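Local structure of Tv2483 (Treponema vincentii, 6DET) at residues I48-N53 / I99-S104; D62-T67 / P248-K253. The protein binds L-arginine with high selectivity as a lipoprotein of the solute-binding family 3, probably delivering it to an ABC transporter for uptake. All coordinates share one frame; numbering follows the deposited sequence.

Contact 1: I48-N53 / I99-S104; sequences ILSFRN and IASGFS. With ARG (arginine), chain B.
Leu49 and Ser50 meet the corner that the chain turns at Ser101 and Gly102. The tight part is apolar. Methyl CD1 of Leu49 presses on Gly102 CA at 3.4 Å, closer than usual for two carbons. Gly102 has positive phi (79°), which favours glycine, and the methyl crowds the side of its CA where a side chain would point. Beside it is a polar part. Ser50 OG and Ser101 OG lie 2.8 Å apart, and each is hydrogen-bonded to Ser43 O. Ser101 OG stands anti to its own carbonyl carbon (chi1 -67°), which carries it toward Ser50 while Ser101 O stays turned to the ligand. Beyond Ser50 the packing is loose: the 48-53 segment diverges, and the partly exposed Phe51 to Asn53 do not touch 99-104.

On the ligand side the corner presents a row of polar groups to the bound arginine. Its guanidinium NH2 donates to Ser101 O at 2.8 Å. Its amino N donates to Gly102 O at 2.7 Å and to Ser104 OG at 2.8 Å. Ser104 N returns a nearly straight bond to the ligand O (2.9 Å, 173°). Glu148 and Asp193 add acidic partners, and Arg109 is another donor. The chemistry implies recognition of both ends of the amino acid, with buried serines and Leu49 backing the corner that reads its amino, carboxylate and guanidinium groups.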
# COMPACT_ATOMS: atom_id res chain seq x y z
N ILE A 48 -8.96 -2.90 -4.30
CA ILE A 48 -9.59 -2.34 -3.09
C ILE A 48 -9.12 -0.93 -2.71
O ILE A 48 -9.95 -0.07 -2.41
CB ILE A 48 -9.41 -3.31 -1.90
CG1 ILE A 48 -9.68 -4.75 -2.34
CG2 ILE A 48 -10.35 -2.90 -0.78
CD1 ILE A 48 -9.70 -5.80 -1.19
N LEU A 49 -7.81 -0.67 -2.70
CA LEU A 49 -7.30 0.61 -2.20
C LEU A 49 -7.37 1.74 -3.23
O LEU A 49 -7.72 2.87 -2.88
CB LEU A 49 -5.85 0.44 -1.74
CG LEU A 49 -5.57 -0.59 -0.61
CD1 LEU A 49 -4.08 -0.56 -0.27
CD2 LEU A 49 -6.42 -0.28 0.61
N SER A 50 -7.02 1.47 -4.48
CA SER A 50 -6.95 2.51 -5.51
C SER A 50 -6.80 1.85 -6.86
O SER A 50 -5.68 1.54 -7.27
CB SER A 50 -5.77 3.48 -5.30
OG SER A 50 -4.54 2.79 -5.19
N PHE A 51 -7.93 1.63 -7.53
CA PHE A 51 -7.98 0.89 -8.78
C PHE A 51 -9.01 1.56 -9.70
O PHE A 51 -9.72 2.48 -9.30
CB PHE A 51 -8.33 -0.58 -8.54
CG PHE A 51 -9.72 -0.80 -8.01
CD1 PHE A 51 -9.98 -0.68 -6.65
CD2 PHE A 51 -10.76 -1.10 -8.87
CE1 PHE A 51 -11.27 -0.84 -6.16
CE2 PHE A 51 -12.05 -1.28 -8.39
CZ PHE A 51 -12.30 -1.15 -7.02
N ARG A 52 -9.07 1.10 -10.96
CA ARG A 52 -10.00 1.66 -11.95
C ARG A 52 -11.29 0.84 -12.01
O ARG A 52 -11.25 -0.37 -12.21
CB ARG A 52 -9.37 1.68 -13.35
CG ARG A 52 -8.10 2.50 -13.45
CD ARG A 52 -8.39 3.93 -13.84
NE ARG A 52 -7.20 4.78 -13.84
CZ ARG A 52 -7.24 6.10 -14.00
NH1 ARG A 52 -8.42 6.70 -14.20
NH2 ARG A 52 -6.12 6.81 -13.97
N ASN A 53 -12.43 1.51 -11.84
CA ASN A 53 -13.71 0.82 -11.95
C ASN A 53 -14.11 0.70 -13.43
O ASN A 53 -13.37 1.11 -14.33
CB ASN A 53 -14.77 1.54 -11.10
CG ASN A 53 -15.17 2.94 -11.64
OD1 ASN A 53 -14.75 3.33 -12.73
ND2 ASN A 53 -16.01 3.66 -10.90
N ILE A 99 1.79 10.13 -0.71
CA ILE A 99 1.76 8.83 -1.39
C ILE A 99 0.79 7.93 -0.64
O ILE A 99 0.89 7.82 0.59
CB ILE A 99 3.14 8.16 -1.45
CG1 ILE A 99 4.21 9.10 -2.02
CG2 ILE A 99 3.05 6.89 -2.32
CD1 ILE A 99 5.62 8.66 -1.68
N ALA A 100 -0.16 7.34 -1.36
CA ALA A 100 -1.09 6.37 -0.80
C ALA A 100 -0.93 5.07 -1.61
O ALA A 100 0.20 4.73 -1.97
CB ALA A 100 -2.51 6.95 -0.81
N SER A 101 -2.01 4.33 -1.86
CA SER A 101 -1.95 3.04 -2.56
C SER A 101 -1.30 1.94 -1.73
O SER A 101 -0.62 1.06 -2.27
CB SER A 101 -1.23 3.17 -3.92
OG SER A 101 -2.03 3.96 -4.72
N GLY A 102 -1.53 1.95 -0.41
CA GLY A 102 -1.03 0.86 0.42
C GLY A 102 0.45 0.98 0.74
O GLY A 102 1.21 0.02 0.63
N PHE A 103 0.88 2.19 1.13
CA PHE A 103 2.28 2.46 1.44
C PHE A 103 2.64 1.88 2.81
O PHE A 103 2.11 2.31 3.84
CB PHE A 103 2.49 3.98 1.39
CG PHE A 103 3.94 4.42 1.51
CD1 PHE A 103 4.65 4.83 0.39
CD2 PHE A 103 4.56 4.47 2.76
CE1 PHE A 103 5.97 5.22 0.52
CE2 PHE A 103 5.89 4.86 2.87
CZ PHE A 103 6.58 5.25 1.74
N SER A 104 3.60 0.94 2.84
CA SER A 104 4.03 0.28 4.07
C SER A 104 5.06 1.09 4.87
O SER A 104 6.02 1.64 4.33
CB SER A 104 4.63 -1.07 3.73
OG SER A 104 3.65 -1.88 3.11
N ARG B . 2.98 -1.94 0.37
CA ARG B . 3.70 -1.68 -0.91
C ARG B . 4.75 -0.60 -0.69
O ARG B . 4.62 0.16 0.29
CB ARG B . 2.73 -1.24 -2.01
CG ARG B . 1.74 -2.32 -2.45
CD ARG B . 0.73 -1.84 -3.48
NE ARG B . 1.40 -1.49 -4.72
CZ ARG B . 1.57 -0.25 -5.17
NH1 ARG B . 2.25 -0.09 -6.31
NH2 ARG B . 1.11 0.80 -4.50
OXT ARG B . 5.69 -0.48 -1.48

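Contact 2: D62-T67 / P248-K253; sequences DIDIFT and PNFSRK
Asp64 of helix 61-73 meets Phe250 and Lys253 of helix 246-255. The short segments run nearly antiparallel, at 155°, with their axes 10.1 Å apart. Asp64 CB sits over the centre of one face of the Phe250 ring, 3.6 Å from the centroid, a CH-pi contact. Phe250 CE2 comes within 3.4 Å of Asp64 O. Ile65 CG1 adds a looser apolar touch at Phe250 CD2.

The carboxylate continues past the ring to Lys253. Lys253 NZ donates to Asp64 OD2 at 2.7 Å in a salt bridge, met on the syn side and 17° out of the carboxylate plane. The lysine reaches it with an extended chain, CG anti to the backbone N (chi1 174°). Trp254 NE1 also donates to OD2, so one oxygen serves two donors of the same helix; this would probably favour the charged form of Asp64. Ile63 O accepts twice as well. Thr67 OG1 lies 2.7 Å from Ile63 O and reaches it from the face opposite Thr67 N. On the second helix, Arg252 NH1 donates to Asn249 OD1 at 2.9 Å and bridges to Glu245. Ser251 OG is bonded to Ser257 O and Leu259 N, and Asp62 OD1 to Tyr119 OH.

Phe250 also touches Tyr61 and Glu68. Helix 246-255, the last of the chain, packs against helix 61-73, whose Phe66 turns away from it and packs on strands 76-81 and 98-104 of the main sheet.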
# COMPACT_ATOMS: atom_id res chain seq x y z
N ASP A 62 -8.52 4.04 -0.14
CA ASP A 62 -7.65 5.21 0.01
C ASP A 62 -8.27 6.41 -0.66
O ASP A 62 -8.13 7.54 -0.18
CB ASP A 62 -6.27 4.96 -0.59
CG ASP A 62 -5.40 4.03 0.21
OD1 ASP A 62 -5.80 3.57 1.30
OD2 ASP A 62 -4.26 3.77 -0.26
N ILE A 63 -8.97 6.19 -1.77
CA ILE A 63 -9.58 7.28 -2.50
C ILE A 63 -10.74 7.86 -1.71
O ILE A 63 -10.92 9.08 -1.64
CB ILE A 63 -10.06 6.77 -3.88
CG1 ILE A 63 -8.95 5.97 -4.59
CG2 ILE A 63 -10.55 7.90 -4.73
CD1 ILE A 63 -7.67 6.72 -4.84
N ASP A 64 -11.55 7.00 -1.09
CA ASP A 64 -12.67 7.51 -0.31
C ASP A 64 -12.15 8.32 0.87
O ASP A 64 -12.69 9.40 1.19
CB ASP A 64 -13.54 6.35 0.18
CG ASP A 64 -14.48 5.83 -0.90
OD1 ASP A 64 -14.62 6.47 -1.95
OD2 ASP A 64 -15.09 4.77 -0.67
N ILE A 65 -11.08 7.85 1.51
CA ILE A 65 -10.50 8.57 2.65
C ILE A 65 -10.05 9.97 2.21
O ILE A 65 -10.40 10.99 2.83
CB ILE A 65 -9.33 7.78 3.27
CG1 ILE A 65 -9.83 6.50 3.96
CG2 ILE A 65 -8.59 8.63 4.30
CD1 ILE A 65 -8.75 5.52 4.39
N PHE A 66 -9.23 10.05 1.16
CA PHE A 66 -8.66 11.34 0.81
C PHE A 66 -9.69 12.26 0.17
O PHE A 66 -9.60 13.48 0.32
CB PHE A 66 -7.45 11.16 -0.12
CG PHE A 66 -6.15 11.06 0.63
CD1 PHE A 66 -5.56 12.19 1.14
CD2 PHE A 66 -5.56 9.83 0.88
CE1 PHE A 66 -4.38 12.12 1.87
CE2 PHE A 66 -4.38 9.77 1.58
CZ PHE A 66 -3.79 10.89 2.08
N THR A 67 -10.69 11.70 -0.52
CA THR A 67 -11.73 12.56 -1.09
C THR A 67 -12.50 13.29 0.01
O THR A 67 -12.76 14.50 -0.09
CB THR A 67 -12.69 11.74 -1.96
OG1 THR A 67 -11.97 11.17 -3.06
CG2 THR A 67 -13.81 12.60 -2.50
N PRO A 248 -14.39 3.91 9.41
CA PRO A 248 -14.88 2.54 9.66
C PRO A 248 -15.92 2.09 8.66
O PRO A 248 -15.93 0.93 8.24
CB PRO A 248 -15.44 2.65 11.08
CG PRO A 248 -14.51 3.65 11.75
CD PRO A 248 -14.28 4.68 10.66
N ASN A 249 -16.82 2.99 8.27
CA ASN A 249 -17.84 2.62 7.31
C ASN A 249 -17.28 2.50 5.90
O ASN A 249 -17.73 1.64 5.15
CB ASN A 249 -19.00 3.61 7.38
CG ASN A 249 -19.91 3.33 8.56
OD1 ASN A 249 -19.90 2.22 9.11
ND2 ASN A 249 -20.70 4.31 8.95
N PHE A 250 -16.29 3.32 5.54
CA PHE A 250 -15.56 3.06 4.30
C PHE A 250 -14.93 1.67 4.34
O PHE A 250 -14.90 0.95 3.33
CB PHE A 250 -14.44 4.08 4.05
CG PHE A 250 -14.89 5.51 3.68
CD1 PHE A 250 -16.08 5.76 3.01
CD2 PHE A 250 -14.06 6.59 3.97
CE1 PHE A 250 -16.44 7.07 2.66
CE2 PHE A 250 -14.42 7.87 3.64
CZ PHE A 250 -15.61 8.11 2.98
N SER A 251 -14.35 1.30 5.48
CA SER A 251 -13.73 -0.02 5.59
C SER A 251 -14.76 -1.13 5.41
O SER A 251 -14.49 -2.15 4.75
CB SER A 251 -13.03 -0.14 6.94
OG SER A 251 -12.44 -1.42 7.09
N ARG A 252 -15.94 -0.97 6.02
CA ARG A 252 -16.99 -1.98 5.88
C ARG A 252 -17.43 -2.09 4.43
O ARG A 252 -17.65 -3.19 3.92
CB ARG A 252 -18.17 -1.64 6.80
CG ARG A 252 -17.81 -1.66 8.29
CD ARG A 252 -19.02 -1.50 9.21
NE ARG A 252 -18.62 -1.66 10.60
CZ ARG A 252 -18.39 -0.66 11.45
NH1 ARG A 252 -18.53 0.60 11.06
NH2 ARG A 252 -18.02 -0.92 12.70
N LYS A 253 -17.53 -0.95 3.74
CA LYS A 253 -17.85 -0.94 2.32
C LYS A 253 -16.86 -1.76 1.51
O LYS A 253 -17.25 -2.57 0.65
CB LYS A 253 -17.86 0.51 1.82
CG LYS A 253 -18.03 0.70 0.31
CD LYS A 253 -17.71 2.18 -0.05
CE LYS A 253 -17.69 2.47 -1.54
NZ LYS A 253 -17.34 3.90 -1.77

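Contact 1 is core: its touching residues are all buried, and its centre is about 6 Å from that of the chain. Contact 2 lies farther out, at about 14 Å, and is partly buried. Asp62 connects them, since it belongs to helix segment 62-67 while its OD2 accepts a hydrogen bond from Gly102 N and a weak one from Ser101 N. Its own N is probably bonded to Leu49 O. Helix 61-73 thus backs the ligand corner with its first turn and meets helix 246-255 along another side. Inside, a methyl packs on a glycine among hydroxyls and backbone groups that face the ligand; aromatic packing and a salt bridge dominate nearer the surface.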